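Arylalkylamine N-Acetyltransferase 2 (Aedes aegypti, PDB 4FD5) probably catalyses the transfer of an acyl group from acyl-CoA, such as acetyl-CoA, to the amine of arylalkylamines such as dopamine or serotonin. Local coordinates at residues I9-I14 / A148-E153; K17-V22 / S58-N63; Q165-D170 / L183-K188. All coordinates share one frame; numbering follows the deposited sequence.

How the interactions relate
Interactions 1 and 3 involve the mixed seven-stranded sheet of the GNAT fold directly; interaction 2 joins two helices that pack against it. Interaction 1 sets helix 147-161 on edge strand 10-13; the chain then continues through a short loop into helix 19-29, which meets the C-terminal part of helix 50-60 in interaction 2. These two have centres about 15 Å apart and touch through Ile14, whose CD1 lies 3.9 Å from CD2 of Leu60. Interaction 3, about 18 Å from interaction 1 between centres, is joined to it by Leu183, whose CD1 comes 3.4 Å from CG2 of Ile152. Interactions 2 and 3 do not touch, their nearest atoms staying about 10 Å apart.

Interaction 1. Residues I9-I14 / A148-E153; sequences IRFETI and AKKLIE
Phe11 on strand 10-13 faces Leu151 on helix 147-161, and their CA atoms, 7.8 Å apart, are the closest CA pair across the two segments. With CG anti to the carbonyl carbon (chi1 -61°), the Phe11 ring reaches over to the helix and meets two successive residues there. Leu151 approaches at the ring's edge, near its plane, with CD2 3.9 Å from Phe11 CD2. Lys150 comes in obliquely, its CB lying 3.7 Å from Phe11 CZ. Lys150 CD is 4.0 Å from Phe11 CZ, so the aliphatic part of the lysine packs on the ring while the ammonium end leads away. Both side chains cross the phenylalanine at about a right angle. The contacts across the interface are between carbon atoms, whereas on the strand Arg10 NE forms a salt bridge to Glu12 OE2 at 3.1 Å. Leu147 and Lys154, flanking the segment in the same helix, also touch Phe11. Helix 147-161 follows strand 129-138, packing Leu151 on its Leu136; in GNAT enzymes the corresponding helix begins at the acetyl-CoA pyrophosphate loop, as probably here. Strand 10-13 is the sheet's edge strand within this chain, bonded through its backbone to antiparallel strand 66-69.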
loop_
_atom_site.group_PDB
_atom_site.type_symbol
_atom_site.label_atom_id
_atom_site.label_comp_id
_atom_site.label_asym_id
_atom_site.label_seq_id
_atom_site.Cartn_x
_atom_site.Cartn_y
_atom_site.Cartn_z
ATOM N N ILE A 9 -3.761 6.289 -22.271
ATOM C CA ILE A 9 -3.656 6.543 -20.844
ATOM C C ILE A 9 -2.363 7.302 -20.597
ATOM O O ILE A 9 -1.336 7.017 -21.216
ATOM C CB ILE A 9 -3.653 5.222 -20.041
ATOM C CG1 ILE A 9 -4.953 4.444 -20.263
ATOM C CG2 ILE A 9 -3.447 5.489 -18.561
ATOM C CD1 ILE A 9 -6.150 5.034 -19.559
ATOM N N ARG A 10 -2.426 8.269 -19.690
ATOM C CA ARG A 10 -1.300 9.116 -19.355
ATOM C C ARG A 10 -0.911 8.820 -17.908
ATOM O O ARG A 10 -1.773 8.501 -17.093
ATOM C CB ARG A 10 -1.745 10.574 -19.496
ATOM C CG ARG A 10 -0.656 11.596 -19.448
ATOM C CD ARG A 10 -1.197 12.965 -19.863
ATOM N NE ARG A 10 -2.182 13.505 -18.920
ATOM C CZ ARG A 10 -3.501 13.434 -19.081
ATOM N NH1 ARG A 10 -4.015 12.840 -20.150
ATOM N NH2 ARG A 10 -4.313 13.958 -18.169
ATOM N N PHE A 11 0.375 8.893 -17.598
ATOM C CA PHE A 11 0.834 8.733 -16.210
ATOM C C PHE A 11 1.371 10.054 -15.698
ATOM O O PHE A 11 2.158 10.728 -16.381
ATOM C CB PHE A 11 1.885 7.622 -16.090
ATOM C CG PHE A 11 1.372 6.282 -16.492
ATOM C CD1 PHE A 11 1.464 5.864 -17.809
ATOM C CD2 PHE A 11 0.756 5.453 -15.573
ATOM C CE1 PHE A 11 0.974 4.634 -18.196
ATOM C CE2 PHE A 11 0.257 4.220 -15.952
ATOM C CZ PHE A 11 0.366 3.811 -17.265
ATOM N N GLU A 12 0.931 10.434 -14.502
ATOM C CA GLU A 12 1.318 11.718 -13.928
ATOM C C GLU A 12 1.554 11.583 -12.433
ATOM O O GLU A 12 0.946 10.746 -11.781
ATOM C CB GLU A 12 0.213 12.756 -14.142
ATOM C CG GLU A 12 -0.235 12.953 -15.592
ATOM C CD GLU A 12 0.805 13.671 -16.432
ATOM O OE1 GLU A 12 1.727 14.284 -15.849
ATOM O OE2 GLU A 12 0.698 13.625 -17.677
ATOM N N THR A 13 2.416 12.431 -11.888
ATOM C CA THR A 13 2.538 12.527 -10.432
ATOM C C THR A 13 1.258 13.185 -9.912
ATOM O O THR A 13 0.758 14.122 -10.528
ATOM C CB THR A 13 3.780 13.351 -10.043
ATOM O OG1 THR A 13 4.956 12.735 -10.591
ATOM C CG2 THR A 13 3.908 13.449 -8.520
ATOM N N ILE A 14 0.717 12.707 -8.789
ATOM C CA ILE A 14 -0.578 13.203 -8.318
ATOM C C ILE A 14 -0.412 14.503 -7.563
ATOM O O ILE A 14 0.263 14.546 -6.533
ATOM C CB ILE A 14 -1.302 12.185 -7.403
ATOM C CG1 ILE A 14 -1.383 10.829 -8.121
ATOM C CG2 ILE A 14 -2.710 12.692 -7.067
ATOM C CD1 ILE A 14 -2.063 9.728 -7.328
ATOM N N ALA A 148 -1.473 -1.913 -13.706
ATOM C CA ALA A 148 -0.845 -2.129 -12.398
ATOM C C ALA A 148 0.695 -2.157 -12.504
ATOM O O ALA A 148 1.432 -1.459 -11.759
ATOM C CB ALA A 148 -1.386 -3.406 -11.751
ATOM N N LYS A 149 1.184 -2.956 -13.455
ATOM C CA LYS A 149 2.609 -3.124 -13.620
ATOM C C LYS A 149 3.222 -1.797 -14.053
ATOM O O LYS A 149 4.244 -1.378 -13.522
ATOM C CB LYS A 149 2.898 -4.233 -14.637
ATOM C CG LYS A 149 4.355 -4.591 -14.737
ATOM C CD LYS A 149 4.492 -5.798 -15.660
ATOM C CE LYS A 149 5.903 -6.331 -15.680
ATOM N NZ LYS A 149 6.044 -7.458 -16.651
ATOM N N LYS A 150 2.569 -1.112 -14.990
ATOM C CA LYS A 150 3.080 0.174 -15.465
ATOM C C LYS A 150 3.145 1.220 -14.348
ATOM O O LYS A 150 4.075 2.016 -14.300
ATOM C CB LYS A 150 2.254 0.695 -16.631
ATOM C CG LYS A 150 2.306 -0.212 -17.860
ATOM C CD LYS A 150 1.456 0.374 -18.993
ATOM C CE LYS A 150 1.430 -0.535 -20.216
ATOM N NZ LYS A 150 2.791 -0.710 -20.790
ATOM N N LEU A 151 2.163 1.211 -13.456
ATOM C CA LEU A 151 2.165 2.128 -12.320
ATOM C C LEU A 151 3.364 1.902 -11.419
ATOM O O LEU A 151 3.974 2.863 -10.939
ATOM C CB LEU A 151 0.854 2.018 -11.536
ATOM C CG LEU A 151 -0.348 2.702 -12.159
ATOM C CD1 LEU A 151 -1.633 2.206 -11.512
ATOM C CD2 LEU A 151 -0.195 4.224 -12.015
ATOM N N ILE A 152 3.717 0.637 -11.200
ATOM C CA ILE A 152 4.902 0.363 -10.394
ATOM C C ILE A 152 6.188 0.746 -11.154
ATOM O O ILE A 152 7.121 1.282 -10.573
ATOM C CB ILE A 152 4.941 -1.111 -9.941
ATOM C CG1 ILE A 152 3.711 -1.423 -9.074
ATOM C CG2 ILE A 152 6.196 -1.372 -9.148
ATOM C CD1 ILE A 152 3.497 -0.419 -7.943
ATOM N N GLU A 153 6.221 0.480 -12.457
ATOM C CA GLU A 153 7.363 0.885 -13.284
ATOM C C GLU A 153 7.594 2.401 -13.232
ATOM O O GLU A 153 8.733 2.864 -13.074
ATOM C CB GLU A 153 7.159 0.411 -14.721
ATOM C CG GLU A 153 7.319 -1.094 -14.885
ATOM C CD GLU A 153 6.888 -1.601 -16.249
ATOM O OE1 GLU A 153 6.247 -0.840 -16.994
ATOM O OE2 GLU A 153 7.190 -2.773 -16.568
#

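Interaction 2. Residues K17-V22 / S58-N63; sequences KYYDDV and STLKDN
Tyr19 in the first turn of helix 19-29 lies against Leu60 and Lys61 at the C-terminal part of helix 50-60, where Leu60 to Asn63 form a type I beta turn; both helices belong to the N-terminal part of this GNAT fold. The principal interaction is CH-pi: Leu60 CB sits over one face of the Tyr19 ring, 4.1 Å from its centroid and 23° off the ring normal, displaced toward the rim. The two side chains slide past each other in opposite directions, which also brings Leu60 CD1 to 3.9 Å from Tyr19 CD1. Lys61 crosses the tyrosine at about a right angle, its CG 3.9 Å from Tyr19 OH.

Purely aliphatic packing is lighter. Val22, one turn beyond Tyr19, meets Leu60 tip to tip, CG1 to CD1 at 4.2 Å; CG1 reaches there by standing anti to the backbone N (chi1 165°). Ile14, and Leu80 of strand 75-85, touch both Val22 and Leu60, so the pair packs against the sheet.

The polar link runs through water. Asn63, with positive phi, leaves the helical path, and its amide oxygen serves as an acceptor. One water accepts from Tyr19 OH at 2.7 Å and donates to Asn63 OD1 at 3.0 Å.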
loop_
_atom_site.group_PDB
_atom_site.type_symbol
_atom_site.label_atom_id
_atom_site.label_comp_id
_atom_site.label_asym_id
_atom_site.label_seq_id
_atom_site.Cartn_x
_atom_site.Cartn_y
_atom_site.Cartn_z
ATOM N N LYS A 17 -4.762 19.076 -6.876
ATOM C CA LYS A 17 -6.034 19.253 -7.569
ATOM C C LYS A 17 -6.728 17.918 -7.830
ATOM O O LYS A 17 -7.917 17.877 -8.093
ATOM C CB LYS A 17 -5.850 20.023 -8.878
ATOM C CG LYS A 17 -5.439 21.467 -8.664
ATOM C CD LYS A 17 -5.747 22.282 -9.906
ATOM C CE LYS A 17 -5.384 23.754 -9.711
ATOM N NZ LYS A 17 -5.704 24.563 -10.918
ATOM N N TYR A 18 -5.966 16.831 -7.751
ATOM C CA TYR A 18 -6.507 15.494 -7.980
ATOM C C TYR A 18 -6.752 14.708 -6.700
ATOM O O TYR A 18 -7.313 13.605 -6.765
ATOM C CB TYR A 18 -5.584 14.674 -8.887
ATOM C CG TYR A 18 -5.585 15.172 -10.302
ATOM C CD1 TYR A 18 -6.449 14.633 -11.236
ATOM C CD2 TYR A 18 -4.738 16.191 -10.693
ATOM C CE1 TYR A 18 -6.462 15.092 -12.545
ATOM C CE2 TYR A 18 -4.752 16.668 -12.002
ATOM C CZ TYR A 18 -5.614 16.101 -12.918
ATOM O OH TYR A 18 -5.644 16.547 -14.225
ATOM N N TYR A 19 -6.368 15.263 -5.543
ATOM C CA TYR A 19 -6.519 14.483 -4.324
ATOM C C TYR A 19 -7.955 13.975 -4.109
ATOM O O TYR A 19 -8.161 12.800 -3.801
ATOM C CB TYR A 19 -6.054 15.248 -3.081
ATOM C CG TYR A 19 -4.578 15.572 -2.962
ATOM C CD1 TYR A 19 -3.620 15.032 -3.816
ATOM C CD2 TYR A 19 -4.141 16.428 -1.959
ATOM C CE1 TYR A 19 -2.268 15.353 -3.677
ATOM C CE2 TYR A 19 -2.829 16.737 -1.815
ATOM C CZ TYR A 19 -1.887 16.204 -2.660
ATOM O OH TYR A 19 -0.573 16.561 -2.479
ATOM N N ASP A 20 -8.953 14.854 -4.241
ATOM C CA ASP A 20 -10.327 14.417 -4.021
ATOM C C ASP A 20 -10.676 13.287 -4.980
ATOM O O ASP A 20 -11.239 12.272 -4.548
ATOM C CB ASP A 20 -11.331 15.557 -4.224
ATOM C CG ASP A 20 -11.392 16.515 -3.045
ATOM O OD1 ASP A 20 -10.746 16.272 -2.018
ATOM O OD2 ASP A 20 -12.124 17.526 -3.143
ATOM N N ASP A 21 -10.317 13.463 -6.260
ATOM C CA ASP A 21 -10.653 12.473 -7.298
ATOM C C ASP A 21 -10.015 11.142 -6.917
ATOM O O ASP A 21 -10.605 10.069 -7.124
ATOM C CB ASP A 21 -10.093 12.872 -8.664
ATOM C CG ASP A 21 -10.881 13.981 -9.354
ATOM O OD1 ASP A 21 -11.995 14.309 -8.911
ATOM O OD2 ASP A 21 -10.376 14.508 -10.376
ATOM N N VAL A 22 -8.804 11.211 -6.374
ATOM C CA VAL A 22 -8.067 9.985 -6.074
ATOM C C VAL A 22 -8.726 9.294 -4.879
ATOM O O VAL A 22 -8.966 8.082 -4.893
ATOM C CB VAL A 22 -6.558 10.266 -5.866
ATOM C CG1 VAL A 22 -5.853 9.072 -5.185
ATOM C CG2 VAL A 22 -5.887 10.623 -7.187
ATOM N N SER A 58 -2.295 11.980 3.787
ATOM C CA SER A 58 -0.931 12.191 4.253
ATOM C C SER A 58 0.082 11.619 3.258
ATOM O O SER A 58 1.082 12.258 2.923
ATOM C CB SER A 58 -0.725 11.566 5.631
ATOM O OG SER A 58 0.515 11.981 6.174
ATOM N N THR A 59 -0.199 10.417 2.769
ATOM C CA THR A 59 0.685 9.795 1.791
ATOM C C THR A 59 0.793 10.625 0.501
ATOM O O THR A 59 1.899 10.878 0.005
ATOM C CB THR A 59 0.205 8.378 1.472
ATOM O OG1 THR A 59 0.363 7.577 2.650
ATOM C CG2 THR A 59 1.035 7.768 0.311
ATOM N N LEU A 60 -0.359 11.045 -0.020
ATOM C CA LEU A 60 -0.417 11.855 -1.224
ATOM C C LEU A 60 0.468 13.088 -1.100
ATOM O O LEU A 60 1.148 13.461 -2.048
ATOM C CB LEU A 60 -1.858 12.273 -1.550
ATOM C CG LEU A 60 -2.717 11.174 -2.188
ATOM C CD1 LEU A 60 -4.209 11.530 -2.206
ATOM C CD2 LEU A 60 -2.220 10.878 -3.594
ATOM N N LYS A 61 0.472 13.708 0.075
ATOM C CA LYS A 61 1.272 14.925 0.241
ATOM C C LYS A 61 2.792 14.738 0.172
ATOM O O LYS A 61 3.541 15.725 0.090
ATOM C CB LYS A 61 0.863 15.647 1.517
ATOM C CG LYS A 61 -0.517 16.247 1.391
ATOM C CD LYS A 61 -1.079 16.680 2.733
ATOM C CE LYS A 61 -2.460 17.276 2.544
ATOM N NZ LYS A 61 -3.091 17.700 3.822
ATOM N N ASP A 62 3.260 13.490 0.178
ATOM C CA ASP A 62 4.683 13.221 -0.069
ATOM C C ASP A 62 5.092 13.489 -1.524
ATOM O O ASP A 62 6.283 13.466 -1.855
ATOM C CB ASP A 62 5.067 11.783 0.310
ATOM C CG ASP A 62 5.225 11.580 1.809
ATOM O OD1 ASP A 62 5.300 12.581 2.572
ATOM O OD2 ASP A 62 5.282 10.405 2.232
ATOM N N ASN A 63 4.097 13.719 -2.383
ATOM C CA ASN A 63 4.317 14.147 -3.756
ATOM C C ASN A 63 5.106 13.127 -4.578
ATOM O O ASN A 63 5.882 13.492 -5.461
ATOM C CB ASN A 63 5.075 15.477 -3.783
ATOM C CG ASN A 63 4.852 16.242 -5.073
ATOM O OD1 ASN A 63 3.796 16.127 -5.702
ATOM N ND2 ASN A 63 5.846 17.035 -5.472
HETATM O O HOH W 1 1.066 16.331 -4.586
#

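Interaction 3. Residues Q165-D170 / L183-K188; sequences QVMKTD and LGFITK
Phe185, just ahead of strand 186-192, directs its ring at strand 166-171, where Met167 and Thr169 both point toward it. The tight part is the pairing with Met167: its CB lies 3.8 Å from Phe185 CZ and almost as near CE2, approaching the ring obliquely. Met167 SD adds a Met-aromatic contact, 5.3 Å from the Phe185 ring centroid and 70° off the normal, so the sulfur is set well away from the ring axis. The methionine places it there with CG beside the backbone N (chi1 -57°) and a bend at chi3.

Along the strand the fit slackens, though the contact stays buried throughout. Thr169 offers CG2 at 4.4 Å from Phe185 CD2, and the Lys168 backbone N comes to the ring's edge at 4.2 Å from Phe185 CE2. Thr169 OG1 is bonded to Ile133 O. The CB of Lys168 points away from the phenylalanine's segment, and its NZ donates to Asp170 OD1 at 2.6 Å, on the syn side of that carboxylate; Asn116 receives a further bond from NZ.

Gly184, with positive phi, is the C-prime residue of the Schellman motif ending helix 174-182. That helix makes a beta-alpha-beta crossover between parallel strands 166-171 and 186-192, with antiparallel strand 213-220 lying between them. Phe185 also packs on Ile133 of strand 129-138, and Met167 touches Glu156 of helix 147-161.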
loop_
_atom_site.group_PDB
_atom_site.type_symbol
_atom_site.label_atom_id
_atom_site.label_comp_id
_atom_site.label_asym_id
_atom_site.label_seq_id
_atom_site.Cartn_x
_atom_site.Cartn_y
_atom_site.Cartn_z
ATOM N N GLN A 165 17.275 4.582 -3.409
ATOM C CA GLN A 165 18.005 3.373 -3.753
ATOM C C GLN A 165 17.232 2.112 -3.393
ATOM O O GLN A 165 17.549 1.028 -3.873
ATOM C CB GLN A 165 19.345 3.345 -3.028
ATOM C CG GLN A 165 20.251 4.501 -3.371
ATOM C CD GLN A 165 21.534 4.446 -2.589
ATOM O OE1 GLN A 165 22.537 3.927 -3.070
ATOM N NE2 GLN A 165 21.507 4.960 -1.370
ATOM N N VAL A 166 16.233 2.260 -2.530
ATOM C CA VAL A 166 15.454 1.103 -2.090
ATOM C C VAL A 166 13.958 1.387 -2.118
ATOM O O VAL A 166 13.499 2.437 -1.656
ATOM C CB VAL A 166 15.875 0.646 -0.692
ATOM C CG1 VAL A 166 14.956 -0.474 -0.189
ATOM C CG2 VAL A 166 17.330 0.177 -0.702
ATOM N N MET A 167 13.199 0.436 -2.652
ATOM C CA MET A 167 11.744 0.499 -2.592
ATOM C C MET A 167 11.212 -0.657 -1.761
ATOM O O MET A 167 11.835 -1.716 -1.695
ATOM C CB MET A 167 11.136 0.410 -3.991
ATOM C CG MET A 167 11.612 1.464 -4.992
ATOM S SD MET A 167 10.889 1.214 -6.620
ATOM C CE MET A 167 9.274 1.972 -6.422
ATOM N N LYS A 168 10.043 -0.451 -1.161
ATOM C CA LYS A 168 9.478 -1.417 -0.217
ATOM C C LYS A 168 7.977 -1.437 -0.392
ATOM O O LYS A 168 7.383 -0.408 -0.690
ATOM C CB LYS A 168 9.829 -0.974 1.214
ATOM C CG LYS A 168 9.122 -1.713 2.351
ATOM C CD LYS A 168 9.475 -1.055 3.693
ATOM C CE LYS A 168 8.943 -1.847 4.891
ATOM N NZ LYS A 168 7.499 -1.603 5.130
ATOM N N THR A 169 7.350 -2.600 -0.218
ATOM C CA THR A 169 5.894 -2.635 -0.154
ATOM C C THR A 169 5.440 -3.717 0.826
ATOM O O THR A 169 6.033 -4.797 0.882
ATOM C CB THR A 169 5.251 -2.835 -1.554
ATOM O OG1 THR A 169 3.838 -2.607 -1.487
ATOM C CG2 THR A 169 5.496 -4.248 -2.070
ATOM N N ASP A 170 4.401 -3.421 1.603
ATOM C CA ASP A 170 3.827 -4.406 2.505
ATOM C C ASP A 170 2.563 -4.913 1.816
ATOM O O ASP A 170 1.478 -4.351 1.970
ATOM C CB ASP A 170 3.533 -3.784 3.882
ATOM C CG ASP A 170 4.788 -3.214 4.559
ATOM O OD1 ASP A 170 5.913 -3.413 4.036
ATOM O OD2 ASP A 170 4.648 -2.545 5.606
ATOM N N LEU A 183 8.435 -7.507 -11.184
ATOM C CA LEU A 183 9.356 -6.377 -11.351
ATOM C C LEU A 183 10.619 -6.422 -10.469
ATOM O O LEU A 183 11.308 -5.412 -10.297
ATOM C CB LEU A 183 8.601 -5.067 -11.119
ATOM C CG LEU A 183 7.512 -4.797 -12.144
ATOM C CD1 LEU A 183 6.607 -3.647 -11.693
ATOM C CD2 LEU A 183 8.149 -4.503 -13.492
ATOM N N GLY A 184 10.919 -7.598 -9.914
ATOM C CA GLY A 184 12.162 -7.798 -9.196
ATOM C C GLY A 184 12.122 -7.589 -7.693
ATOM O O GLY A 184 13.166 -7.617 -7.042
ATOM N N PHE A 185 10.939 -7.371 -7.127
ATOM C CA PHE A 185 10.840 -7.289 -5.673
ATOM C C PHE A 185 11.030 -8.670 -5.062
ATOM O O PHE A 185 10.586 -9.675 -5.631
ATOM C CB PHE A 185 9.499 -6.687 -5.240
ATOM C CG PHE A 185 9.413 -5.191 -5.409
ATOM C CD1 PHE A 185 9.463 -4.616 -6.669
ATOM C CD2 PHE A 185 9.274 -4.363 -4.304
ATOM C CE1 PHE A 185 9.378 -3.226 -6.830
ATOM C CE2 PHE A 185 9.190 -2.976 -4.454
ATOM C CZ PHE A 185 9.228 -2.411 -5.717
ATOM N N ILE A 186 11.695 -8.691 -3.908
ATOM C CA ILE A 186 12.047 -9.908 -3.184
ATOM C C ILE A 186 11.339 -9.900 -1.839
ATOM O O ILE A 186 11.283 -8.865 -1.168
ATOM C CB ILE A 186 13.572 -9.933 -2.911
ATOM C CG1 ILE A 186 14.348 -9.880 -4.228
ATOM C CG2 ILE A 186 13.965 -11.145 -2.067
ATOM C CD1 ILE A 186 13.883 -10.891 -5.226
ATOM N N THR A 187 10.837 -11.060 -1.426
ATOM C CA THR A 187 10.173 -11.174 -0.127
ATOM C C THR A 187 11.196 -11.224 1.010
ATOM O O THR A 187 12.101 -12.069 1.009
ATOM C CB THR A 187 9.250 -12.419 -0.086
ATOM O OG1 THR A 187 8.249 -12.288 -1.102
ATOM C CG2 THR A 187 8.579 -12.570 1.264
ATOM N N LYS A 188 11.056 -10.302 1.958
ATOM C CA LYS A 188 11.933 -10.226 3.115
ATOM C C LYS A 188 11.252 -10.813 4.342
ATOM O O LYS A 188 11.926 -11.337 5.234
ATOM C CB LYS A 188 12.353 -8.781 3.390
ATOM C CG LYS A 188 13.053 -8.120 2.215
ATOM C CD LYS A 188 14.179 -9.008 1.693
ATOM C CE LYS A 188 15.547 -8.397 1.955
ATOM N NZ LYS A 188 16.644 -9.336 1.567
#